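PDB 1TSJ: conserved hypothetical protein from Staphylococcus aureus subsp. aureus, which is of unknown function but belongs to a family named after 3-demethylubiquinone-9 3-methyltransferase, in the glyoxalase clan. Local coordinates for residues H51-L56 and V60-D65; E18-Y23 and S30-M35; V115-K118 and S122-L125. All coordinates share one frame; numbering follows the deposited sequence.

Contact 1. Residues H51-L56 and V60-D65; sequences HSIFTL and VFMAID
Ser52 pairs with Ala63 and Phe54 with Phe61 where two strands of a beta hairpin run antiparallel, their axes 4.6 Å apart at closest and their directions 144° apart. Each of these hydrogen-bonded pairs has two backbone bonds. The bond from Phe61 N to Phe54 O, 2.9 Å, is almost straight (178°), whereas the one from Ser52 N to Ala63 O is weak. Ile53 with Met62, between them, and Thr55 with Val60, beyond Phe54 and Phe61, are non-hydrogen-bonded pairs.

On the face that carries Ser52, Phe54, Phe61 and Ala63, aromatic groups make most of the contact. Phe54 holds CG between its backbone N and carbonyl carbon (chi1 59°), which lays the ring across toward the partner strand. There Phe54 CZ meets Phe61 CB at 3.4 Å, the methylene sitting over one ring face, and Phe54 CE1 reaches the methyl CB of Ala63 at 3.6 Å. The two phenyl rings are nearly parallel but slid apart, with centroids 5.9 Å from each other and little overlap. Leu56 crosses Phe61 at about a right angle, its CD1 4.2 Å from the centroid of the Phe61 ring and over the face. On the reverse side, Ile53 CG2 packs on Val60 CG1 at 3.9 Å, while Ile53 and the selenomethionine Met62 lie alongside each other.

Ser52, Phe54 and Ala63 turn to Val20 of helix 16-26, and Leu56 to Tyr23. Strand 31-37 borders His51-Leu56, and strand 6-11 borders the other strand of the hairpin.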
ATOM      1  N   HIS A  51      -5.511  -2.946  -7.637  1.00 36.06           N
ATOM      2  CA  HIS A  51      -4.207  -2.428  -7.473  1.00 37.44           C
ATOM      3  C   HIS A  51      -4.135  -1.185  -8.384  1.00 36.02           C
ATOM      4  O   HIS A  51      -4.395  -1.330  -9.566  1.00 36.13           O
ATOM      5  CB  HIS A  51      -3.169  -3.537  -7.835  1.00 39.39           C
ATOM      6  CG  HIS A  51      -1.704  -3.094  -7.734  1.00 47.64           C
ATOM      7  ND1 HIS A  51      -0.800  -3.214  -8.806  1.00 53.01           N
ATOM      8  CD2 HIS A  51      -0.981  -2.550  -6.678  1.00 52.15           C
ATOM      9  CE1 HIS A  51       0.398  -2.769  -8.409  1.00 54.30           C
ATOM     10  NE2 HIS A  51       0.322  -2.376  -7.126  1.00 54.91           N
ATOM     11  N   SER A  52      -3.773  -0.001  -7.824  1.00 33.93           N
ATOM     12  CA  SER A  52      -3.442   1.223  -8.599  1.00 31.56           C
ATOM     13  C   SER A  52      -2.149   1.811  -8.080  1.00 28.82           C
ATOM     14  O   SER A  52      -1.919   1.887  -6.932  1.00 26.90           O
ATOM     15  CB  SER A  52      -4.558   2.320  -8.487  1.00 32.67           C
ATOM     16  OG  SER A  52      -4.561   3.240  -9.613  1.00 35.61           O
ATOM     17  N   ILE A  53      -1.335   2.271  -8.996  1.00 27.06           N
ATOM     18  CA  ILE A  53      -0.198   3.066  -8.703  1.00 25.21           C
ATOM     19  C   ILE A  53      -0.309   4.311  -9.570  1.00 23.74           C
ATOM     20  O   ILE A  53      -0.363   4.228 -10.784  1.00 24.41           O
ATOM     21  CB  ILE A  53       1.050   2.327  -9.069  1.00 24.82           C
ATOM     22  CG1 ILE A  53       1.198   1.120  -8.200  1.00 23.69           C
ATOM     23  CG2 ILE A  53       2.244   3.190  -8.918  1.00 24.14           C
ATOM     24  CD1 ILE A  53       2.330   0.345  -8.588  1.00 21.82           C
ATOM     25  N   PHE A  54      -0.284   5.461  -8.934  1.00 21.26           N
ATOM     26  CA  PHE A  54      -0.418   6.692  -9.629  1.00 18.92           C
ATOM     27  C   PHE A  54       0.599   7.685  -9.111  1.00 19.60           C
ATOM     28  O   PHE A  54       1.213   7.517  -8.085  1.00 19.31           O
ATOM     29  CB  PHE A  54      -1.881   7.118  -9.555  1.00 16.36           C
ATOM     30  CG  PHE A  54      -2.435   7.315  -8.171  1.00 14.82           C
ATOM     31  CD1 PHE A  54      -2.846   6.305  -7.407  1.00 17.69           C
ATOM     32  CD2 PHE A  54      -2.561   8.589  -7.623  1.00 14.56           C
ATOM     33  CE1 PHE A  54      -3.330   6.605  -6.044  1.00 16.81           C
ATOM     34  CE2 PHE A  54      -3.043   8.817  -6.418  1.00 11.77           C
ATOM     35  CZ  PHE A  54      -3.421   7.867  -5.630  1.00 13.36           C
ATOM     36  N   THR A  55       0.774   8.722  -9.855  1.00 21.06           N
ATOM     37  CA  THR A  55       1.626   9.867  -9.526  1.00 22.36           C
ATOM     38  C   THR A  55       0.808  11.117  -9.180  1.00 22.16           C
ATOM     39  O   THR A  55      -0.286  11.272  -9.668  1.00 21.70           O
ATOM     40  CB  THR A  55       2.442  10.109 -10.779  1.00 23.36           C
ATOM     41  OG1 THR A  55       3.381   9.032 -10.896  1.00 27.43           O
ATOM     42  CG2 THR A  55       3.342  11.136 -10.599  1.00 27.48           C
ATOM     43  N   LEU A  56       1.321  11.973  -8.278  1.00 22.58           N
ATOM     44  CA  LEU A  56       0.801  13.303  -7.996  1.00 21.31           C
ATOM     45  C   LEU A  56       2.053  14.102  -7.789  1.00 22.60           C
ATOM     46  O   LEU A  56       2.758  13.834  -6.794  1.00 24.59           O
ATOM     47  CB  LEU A  56       0.026  13.398  -6.683  1.00 19.64           C
ATOM     48  CG  LEU A  56      -1.197  12.516  -6.511  1.00 20.19           C
ATOM     49  CD1 LEU A  56      -2.076  12.741  -5.188  1.00 18.29           C
ATOM     50  CD2 LEU A  56      -2.039  12.690  -7.603  1.00 20.08           C
ATOM     51  N   VAL A  60       4.794   9.010  -6.137  1.00 18.67           N
ATOM     52  CA  VAL A  60       4.058   7.694  -6.132  1.00 17.27           C
ATOM     53  C   VAL A  60       3.168   7.361  -4.955  1.00 16.06           C
ATOM     54  O   VAL A  60       3.605   7.346  -3.801  1.00 17.23           O
ATOM     55  CB  VAL A  60       5.028   6.568  -6.342  1.00 16.34           C
ATOM     56  CG1 VAL A  60       4.304   5.323  -6.460  1.00 19.41           C
ATOM     57  CG2 VAL A  60       5.725   6.803  -7.648  1.00 15.54           C
ATOM     58  N   PHE A  61       1.905   7.154  -5.305  1.00 14.07           N
ATOM     59  CA  PHE A  61       0.895   6.800  -4.414  1.00 13.35           C
ATOM     60  C   PHE A  61       0.316   5.467  -4.856  1.00 14.87           C
ATOM     61  O   PHE A  61       0.578   4.978  -5.919  1.00 15.90           O
ATOM     62  CB  PHE A  61      -0.173   7.908  -4.471  1.00 14.35           C
ATOM     63  CG  PHE A  61       0.270   9.207  -3.827  1.00 14.00           C
ATOM     64  CD1 PHE A  61       1.038  10.103  -4.521  1.00 16.10           C
ATOM     65  CD2 PHE A  61      -0.048   9.503  -2.523  1.00 16.29           C
ATOM     66  CE1 PHE A  61       1.552  11.290  -3.918  1.00 16.25           C
ATOM     67  CE2 PHE A  61       0.458  10.727  -1.875  1.00 15.37           C
ATOM     68  CZ  PHE A  61       1.252  11.591  -2.608  1.00 14.49           C
HETATM   69  N   MSE A  62      -0.476   4.861  -4.034  1.00 17.24           N
HETATM   70  CA  MSE A  62      -1.198   3.699  -4.404  1.00 22.73           C
HETATM   71  C   MSE A  62      -2.586   3.823  -3.851  1.00 19.50           C
HETATM   72  O   MSE A  62      -2.805   4.417  -2.818  1.00 18.35           O
HETATM   73  CB  MSE A  62      -0.611   2.486  -3.741  1.00 24.13           C
HETATM   74  CG  MSE A  62       0.729   2.139  -4.233  1.00 30.86           C
HETATM   75 SE   MSE A  62       1.449   0.584  -3.121  1.00 44.39          SE
HETATM   76  CE  MSE A  62       3.479   0.532  -3.901  1.00 40.11           C
ATOM     77  N   ALA A  63      -3.554   3.227  -4.542  1.00 19.49           N
ATOM     78  CA  ALA A  63      -4.908   3.176  -4.016  1.00 19.29           C
ATOM     79  C   ALA A  63      -5.504   1.767  -4.328  1.00 19.75           C
ATOM     80  O   ALA A  63      -5.065   1.126  -5.282  1.00 20.86           O
ATOM     81  CB  ALA A  63      -5.722   4.298  -4.589  1.00 19.07           C
ATOM     82  N   ILE A  64      -6.391   1.262  -3.465  1.00 19.36           N
ATOM     83  CA  ILE A  64      -7.206   0.164  -3.838  1.00 20.45           C
ATOM     84  C   ILE A  64      -8.678   0.255  -3.410  1.00 20.57           C
ATOM     85  O   ILE A  64      -9.062   1.102  -2.664  1.00 19.64           O
ATOM     86  CB  ILE A  64      -6.628  -1.106  -3.254  1.00 22.21           C
ATOM     87  CG1 ILE A  64      -6.824  -1.025  -1.755  1.00 24.25           C
ATOM     88  CG2 ILE A  64      -5.133  -1.274  -3.562  1.00 23.66           C
ATOM     89  CD1 ILE A  64      -6.325  -2.231  -0.996  1.00 25.49           C
ATOM     90  N   ASP A  65      -9.463  -0.671  -3.933  1.00 22.84           N
ATOM     91  CA  ASP A  65     -10.926  -0.793  -3.706  1.00 25.36           C
ATOM     92  C   ASP A  65     -11.818   0.206  -4.625  1.00 27.20           C
ATOM     93  O   ASP A  65     -12.060   1.395  -4.264  1.00 30.99           O
ATOM     94  CB  ASP A  65     -11.191  -0.840  -2.162  1.00 24.38           C
TER

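Contact 2. Residues E18-Y23 and S30-M35; sequences EAVKLY and SEIITM
Val20 projects from helix 16-26 onto Ile32 and Met35 of strand 31-37, in the helix-to-strand half of a beta-alpha-beta unit whose first strand is 6-11. Apolar side chains make the contact, and no hydrogen bond passes between the two segments. The area buried is modest, 164 Å².

One methyl of the valine does most of the touching. Val20 CG1 lies anti to its own nitrogen (chi1 171°) and faces the strand, where it meets Ile32 CD1 and Ile32 CG1, each at 3.3 Å. The selenomethionine Met35 comes from farther along the strand: its chain bends at the second torsion and brings the terminal methyl to the valine tip to tip, with Met35 CE 3.6 Å from Val20 CG1 and 3.8 Å from Val20 CG2. The valine is thus gripped from two positions of one strand.

Ile32 and Met35 are three residues apart and would face opposite sides of a regular strand. Both turn toward the helix because Ile33 and Thr34 form a classic beta bulge opposite Ile53, with Ile33 at phi -89° and psi -20°. The extra residue shifts the alternation of the strand by one place. Near the end of the helix, Ser30 approaches Tyr23 loosely; its hydroxyl OG is bonded to the carbonyl O of Phe27 in the connecting turn.

Through its further contacts with strands 49-56 and 59-64, Val20 alone touches three strands of the sheet. Such packing of the helix on the sheet is characteristic of the beta-alpha-beta-beta-beta module from which glyoxalase-type folds are built.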
ATOM      1  N   GLU A  18     -12.580   6.589  -9.259  1.00 27.25           N
ATOM      2  CA  GLU A  18     -12.948   7.986  -9.105  1.00 29.76           C
ATOM      3  C   GLU A  18     -11.955   8.873  -8.286  1.00 26.83           C
ATOM      4  O   GLU A  18     -11.703  10.014  -8.722  1.00 26.33           O
ATOM      5  CB  GLU A  18     -14.356   8.126  -8.413  1.00 30.46           C
ATOM      6  CG  GLU A  18     -15.259   6.837  -8.361  1.00 37.65           C
ATOM      7  CD  GLU A  18     -16.503   6.901  -7.360  1.00 39.25           C
ATOM      8  OE1 GLU A  18     -17.174   5.743  -7.060  1.00 45.19           O
ATOM      9  OE2 GLU A  18     -16.788   8.118  -6.862  1.00 49.51           O
ATOM     10  N   ALA A  19     -11.550   8.431  -7.058  1.00 24.04           N
ATOM     11  CA  ALA A  19     -10.610   9.141  -6.225  1.00 22.43           C
ATOM     12  C   ALA A  19      -9.361   9.384  -7.015  1.00 21.92           C
ATOM     13  O   ALA A  19      -8.955  10.539  -7.229  1.00 22.62           O
ATOM     14  CB  ALA A  19     -10.223   8.345  -5.086  1.00 23.58           C
ATOM     15  N   VAL A  20      -8.739   8.312  -7.508  1.00 19.90           N
ATOM     16  CA  VAL A  20      -7.574   8.471  -8.408  1.00 18.59           C
ATOM     17  C   VAL A  20      -7.781   9.475  -9.520  1.00 19.31           C
ATOM     18  O   VAL A  20      -6.923  10.297  -9.758  1.00 19.13           O
ATOM     19  CB  VAL A  20      -7.242   7.142  -9.013  1.00 17.45           C
ATOM     20  CG1 VAL A  20      -6.255   7.248 -10.052  1.00 17.12           C
ATOM     21  CG2 VAL A  20      -6.670   6.317  -7.962  1.00 18.46           C
ATOM     22  N   LYS A  21      -8.919   9.353 -10.224  1.00 22.24           N
ATOM     23  CA  LYS A  21      -9.282  10.195 -11.413  1.00 22.65           C
ATOM     24  C   LYS A  21      -9.332  11.634 -11.038  1.00 21.69           C
ATOM     25  O   LYS A  21      -8.828  12.510 -11.765  1.00 20.40           O
ATOM     26  CB  LYS A  21     -10.597   9.786 -12.048  1.00 23.75           C
ATOM     27  CG  LYS A  21     -10.831  10.438 -13.498  1.00 28.63           C
ATOM     28  CD  LYS A  21     -12.315  10.993 -13.667  1.00 36.43           C
ATOM     29  CE  LYS A  21     -12.376  12.299 -12.671  1.00 40.38           C
ATOM     30  NZ  LYS A  21     -13.577  13.142 -12.471  1.00 40.17           N
ATOM     31  N   LEU A  22      -9.780  11.812  -9.820  1.00 21.65           N
ATOM     32  CA  LEU A  22      -9.926  13.134  -9.204  1.00 24.27           C
ATOM     33  C   LEU A  22      -8.619  13.759  -8.850  1.00 24.07           C
ATOM     34  O   LEU A  22      -8.369  15.005  -9.088  1.00 26.84           O
ATOM     35  CB  LEU A  22     -10.813  13.046  -7.920  1.00 25.83           C
ATOM     36  CG  LEU A  22     -11.008  14.391  -7.166  1.00 29.90           C
ATOM     37  CD1 LEU A  22     -11.717  15.276  -8.150  1.00 31.92           C
ATOM     38  CD2 LEU A  22     -11.798  14.390  -5.751  1.00 27.66           C
ATOM     39  N   TYR A  23      -7.744  12.978  -8.247  1.00 22.29           N
ATOM     40  CA  TYR A  23      -6.520  13.632  -7.803  1.00 21.73           C
ATOM     41  C   TYR A  23      -5.511  13.839  -8.956  1.00 21.74           C
ATOM     42  O   TYR A  23      -4.770  14.805  -9.066  1.00 20.20           O
ATOM     43  CB  TYR A  23      -5.860  12.783  -6.691  1.00 21.96           C
ATOM     44  CG  TYR A  23      -6.713  12.440  -5.533  1.00 21.46           C
ATOM     45  CD1 TYR A  23      -6.587  11.231  -4.903  1.00 19.90           C
ATOM     46  CD2 TYR A  23      -7.685  13.335  -5.055  1.00 23.68           C
ATOM     47  CE1 TYR A  23      -7.424  10.937  -3.858  1.00 21.33           C
ATOM     48  CE2 TYR A  23      -8.485  13.027  -3.931  1.00 22.35           C
ATOM     49  CZ  TYR A  23      -8.351  11.827  -3.372  1.00 22.97           C
ATOM     50  OH  TYR A  23      -9.151  11.469  -2.273  1.00 27.11           O
ATOM     51  N   SER A  30       1.114  14.458 -12.803  1.00 31.23           N
ATOM     52  CA  SER A  30       0.551  13.280 -12.223  1.00 30.19           C
ATOM     53  C   SER A  30      -0.121  12.359 -13.288  1.00 28.20           C
ATOM     54  O   SER A  30      -0.325  12.729 -14.333  1.00 28.39           O
ATOM     55  CB  SER A  30      -0.312  13.756 -11.092  1.00 29.41           C
ATOM     56  OG  SER A  30      -1.446  14.182 -11.665  1.00 30.41           O
ATOM     57  N   GLU A  31      -0.289  11.083 -13.031  1.00 27.71           N
ATOM     58  CA  GLU A  31      -0.614  10.121 -14.037  1.00 25.19           C
ATOM     59  C   GLU A  31      -0.980   8.778 -13.411  1.00 24.11           C
ATOM     60  O   GLU A  31      -0.370   8.327 -12.489  1.00 22.17           O
ATOM     61  CB  GLU A  31       0.587   9.937 -14.884  1.00 24.86           C
ATOM     62  CG  GLU A  31       0.264   8.997 -16.020  1.00 28.81           C
ATOM     63  CD  GLU A  31       1.450   8.662 -16.928  1.00 32.12           C
ATOM     64  OE1 GLU A  31       2.556   9.007 -16.555  1.00 27.16           O
ATOM     65  OE2 GLU A  31       1.252   8.013 -18.002  1.00 38.32           O
ATOM     66  N   ILE A  32      -1.990   8.106 -13.939  1.00 24.54           N
ATOM     67  CA  ILE A  32      -2.245   6.776 -13.529  1.00 24.12           C
ATOM     68  C   ILE A  32      -1.201   5.829 -14.158  1.00 25.45           C
ATOM     69  O   ILE A  32      -1.184   5.675 -15.377  1.00 25.92           O
ATOM     70  CB  ILE A  32      -3.639   6.384 -13.884  1.00 23.54           C
ATOM     71  CG1 ILE A  32      -4.607   6.975 -12.874  1.00 23.33           C
ATOM     72  CG2 ILE A  32      -3.805   4.916 -13.740  1.00 23.12           C
ATOM     73  CD1 ILE A  32      -6.128   6.901 -13.282  1.00 22.12           C
ATOM     74  N   ILE A  33      -0.308   5.226 -13.349  1.00 25.23           N
ATOM     75  CA  ILE A  33       0.555   4.316 -13.957  1.00 27.35           C
ATOM     76  C   ILE A  33       0.030   2.851 -14.015  1.00 28.03           C
ATOM     77  O   ILE A  33       0.387   2.132 -14.866  1.00 29.38           O
ATOM     78  CB  ILE A  33       2.059   4.516 -13.542  1.00 28.50           C
ATOM     79  CG1 ILE A  33       2.552   3.383 -12.721  1.00 29.63           C
ATOM     80  CG2 ILE A  33       2.356   5.861 -12.810  1.00 29.78           C
ATOM     81  CD1 ILE A  33       2.987   2.171 -13.550  1.00 33.52           C
ATOM     82  N   THR A  34      -0.921   2.419 -13.217  1.00 30.27           N
ATOM     83  CA  THR A  34      -1.284   0.993 -13.105  1.00 30.62           C
ATOM     84  C   THR A  34      -2.638   1.024 -12.446  1.00 33.31           C
ATOM     85  O   THR A  34      -2.828   1.660 -11.387  1.00 32.93           O
ATOM     86  CB  THR A  34      -0.275   0.227 -12.155  1.00 32.16           C
ATOM     87  OG1 THR A  34       0.959  -0.192 -12.859  1.00 32.77           O
ATOM     88  CG2 THR A  34      -0.892  -1.075 -11.412  1.00 32.12           C
HETATM   89  N   MSE A  35      -3.592   0.393 -13.117  1.00 35.95           N
HETATM   90  CA  MSE A  35      -4.788   0.019 -12.533  1.00 39.89           C
HETATM   91  C   MSE A  35      -5.179  -1.378 -12.846  1.00 38.63           C
HETATM   92  O   MSE A  35      -5.291  -1.728 -14.028  1.00 41.27           O
HETATM   93  CB  MSE A  35      -5.847   0.873 -13.110  1.00 41.01           C
HETATM   94  CG  MSE A  35      -6.091   2.028 -12.341  1.00 45.04           C
HETATM   95 SE   MSE A  35      -7.980   2.335 -12.023  1.00 52.99          SE
HETATM   96  CE  MSE A  35      -7.684   3.986 -10.793  1.00 49.85           C
TER

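Contact 3. Residues V115-K118 and S122-L125; sequences VQDK and SFQL
Val115 and Phe123 face each other as the hydrogen-bonded pair of an antiparallel beta hairpin, whose place at the end of the chain is consistent with the second beta-alpha-beta-beta-beta module of a glyoxalase-type fold. Both residues give and accept across the pair: Val115 N donates to Phe123 O at 3.1 Å and Phe123 N to Val115 O at 3.0 Å, both nearly straight (N-H...O 176°). The CA of Ser122 also lies 3.6 Å from Val115 O, a CA-H...O contact beside the stronger bond.

Gln116 and Ser122 form the following, non-hydrogen-bonded pair, and their backbones bond outward instead, to Ala98 and Leu76 respectively. Their side chains share a face of the sheet without bonding: Gln116 NE2 stays 3.9 Å from Ser122 OG. Gln124 sends its amide NE2 to Ser75 OG, while its backbone bonds to Leu76 and Val78. On the other face, Val115 and Leu125 pack against Phe90 of helix 83-94.

The two carboxylate oxygens of Asp117 have different surroundings where the strand runs into the turn. Its OD1 accepts from the backbone N of Val121, with a weak second bond from Phe119 N, so that it ties the turn together. With CG between the backbone N and carbonyl carbon (chi1 62°), the group leans toward Phe123, where Asp117 OD2 lies in the ring plane at its edge, 3.1 Å from CE1 of Phe123.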
ATOM      1  N   VAL A 115       0.187  -4.334  10.054  1.00 24.24           N
ATOM      2  CA  VAL A 115       0.241  -3.978  11.467  1.00 25.18           C
ATOM      3  C   VAL A 115      -0.280  -2.551  11.715  1.00 26.05           C
ATOM      4  O   VAL A 115       0.203  -1.572  11.185  1.00 28.52           O
ATOM      5  CB  VAL A 115       1.733  -3.998  12.001  1.00 25.27           C
ATOM      6  CG1 VAL A 115       1.741  -3.832  13.521  1.00 27.01           C
ATOM      7  CG2 VAL A 115       2.490  -5.289  11.657  1.00 25.37           C
ATOM      8  N   GLN A 116      -1.160  -2.413  12.644  1.00 26.28           N
ATOM      9  CA  GLN A 116      -1.361  -1.125  13.238  1.00 27.41           C
ATOM     10  C   GLN A 116      -0.556  -0.931  14.505  1.00 28.81           C
ATOM     11  O   GLN A 116      -0.658  -1.722  15.455  1.00 29.98           O
ATOM     12  CB  GLN A 116      -2.782  -1.066  13.585  1.00 26.81           C
ATOM     13  CG  GLN A 116      -3.212   0.178  14.088  1.00 28.91           C
ATOM     14  CD  GLN A 116      -4.719   0.149  13.971  1.00 34.24           C
ATOM     15  OE1 GLN A 116      -5.463  -0.486  14.778  1.00 36.17           O
ATOM     16  NE2 GLN A 116      -5.172   0.743  12.882  1.00 36.26           N
ATOM     17  N   ASP A 117       0.223   0.112  14.569  1.00 29.81           N
ATOM     18  CA  ASP A 117       1.055   0.285  15.725  1.00 31.06           C
ATOM     19  C   ASP A 117       0.218   0.885  16.852  1.00 31.32           C
ATOM     20  O   ASP A 117      -0.967   1.184  16.683  1.00 30.29           O
ATOM     21  CB  ASP A 117       2.257   1.216  15.410  1.00 32.20           C
ATOM     22  CG  ASP A 117       1.776   2.580  15.033  1.00 34.49           C
ATOM     23  OD1 ASP A 117       0.741   2.965  15.630  1.00 37.48           O
ATOM     24  OD2 ASP A 117       2.261   3.300  14.103  1.00 39.40           O
ATOM     25  N   LYS A 118       0.876   1.061  18.009  1.00 32.59           N
ATOM     26  CA  LYS A 118       0.224   1.456  19.237  1.00 32.37           C
ATOM     27  C   LYS A 118      -0.455   2.746  19.137  1.00 29.74           C
ATOM     28  O   LYS A 118      -1.370   3.005  19.888  1.00 29.73           O
ATOM     29  CB  LYS A 118       1.241   1.498  20.378  1.00 34.14           C
ATOM     30  CG  LYS A 118       2.478   2.469  20.146  1.00 36.36           C
ATOM     31  CD  LYS A 118       3.280   2.604  21.477  1.00 36.48           C
ATOM     32  CE  LYS A 118       4.194   1.332  21.745  1.00 44.07           C
ATOM     33  NZ  LYS A 118       5.798   1.506  21.932  1.00 48.86           N
ATOM     34  N   SER A 122      -1.289   2.604  10.269  1.00 23.79           N
ATOM     35  CA  SER A 122      -1.194   1.305   9.594  1.00 22.39           C
ATOM     36  C   SER A 122      -0.003   1.356   8.805  1.00 19.42           C
ATOM     37  O   SER A 122       0.200   2.368   8.130  1.00 19.23           O
ATOM     38  CB  SER A 122      -2.346   1.125   8.646  1.00 23.14           C
ATOM     39  OG  SER A 122      -3.546   0.860   9.368  1.00 31.70           O
ATOM     40  N   PHE A 123       0.772   0.277   8.928  1.00 18.23           N
ATOM     41  CA  PHE A 123       1.924  -0.070   8.104  1.00 17.36           C
ATOM     42  C   PHE A 123       1.698  -1.356   7.401  1.00 17.53           C
ATOM     43  O   PHE A 123       1.395  -2.340   8.033  1.00 17.15           O
ATOM     44  CB  PHE A 123       3.109  -0.271   8.991  1.00 16.99           C
ATOM     45  CG  PHE A 123       3.583   1.008   9.593  1.00 20.04           C
ATOM     46  CD1 PHE A 123       3.013   1.474  10.788  1.00 18.84           C
ATOM     47  CD2 PHE A 123       4.545   1.813   8.899  1.00 19.92           C
ATOM     48  CE1 PHE A 123       3.383   2.726  11.247  1.00 19.00           C
ATOM     49  CE2 PHE A 123       4.912   2.944   9.374  1.00 18.28           C
ATOM     50  CZ  PHE A 123       4.316   3.440  10.538  1.00 17.03           C
ATOM     51  N   GLN A 124       1.857  -1.344   6.090  1.00 18.63           N
ATOM     52  CA  GLN A 124       1.954  -2.595   5.287  1.00 19.77           C
ATOM     53  C   GLN A 124       3.379  -2.829   4.988  1.00 20.35           C
ATOM     54  O   GLN A 124       4.046  -1.889   4.485  1.00 19.45           O
ATOM     55  CB  GLN A 124       1.187  -2.581   3.955  1.00 18.79           C
ATOM     56  CG  GLN A 124      -0.247  -2.337   4.296  1.00 23.11           C
ATOM     57  CD  GLN A 124      -1.175  -2.326   3.069  1.00 28.59           C
ATOM     58  OE1 GLN A 124      -1.242  -3.342   2.325  1.00 31.48           O
ATOM     59  NE2 GLN A 124      -1.864  -1.159   2.823  1.00 25.25           N
ATOM     60  N   LEU A 125       3.798  -4.088   5.310  1.00 21.01           N
ATOM     61  CA  LEU A 125       5.144  -4.579   5.074  1.00 22.22           C
ATOM     62  C   LEU A 125       5.196  -5.609   3.999  1.00 23.40           C
ATOM     63  O   LEU A 125       4.622  -6.665   4.162  1.00 23.86           O
ATOM     64  CB  LEU A 125       5.770  -5.115   6.371  1.00 22.38           C
ATOM     65  CG  LEU A 125       5.389  -4.321   7.658  1.00 21.82           C
ATOM     66  CD1 LEU A 125       5.977  -4.973   8.881  1.00 22.00           C
ATOM     67  CD2 LEU A 125       5.852  -2.915   7.682  1.00 19.79           C
TER

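In the fold
Contacts 1 and 2 belong to what is probably the N-terminal of two modules and meet along neighbouring strands: their centres are about 7 Å apart, and strand 31-37 bonds to strand 49-56, with Ile53 O probably accepting from Ile33 N at 2.8 Å and Ile53 N probably donating to Thr34 O at 2.9 Å. Contact 3 lies beyond the chain's centre in the presumed C-terminal module, its centre about 19 Å from that of contact 1 and about 25 Å from that of contact 2. Strands 6-11 and 76-79 join the two halves into one curled sheet. In glyoxalase-clan relatives such paired modules commonly enclose a pocket, but no ligand marks one in this chain.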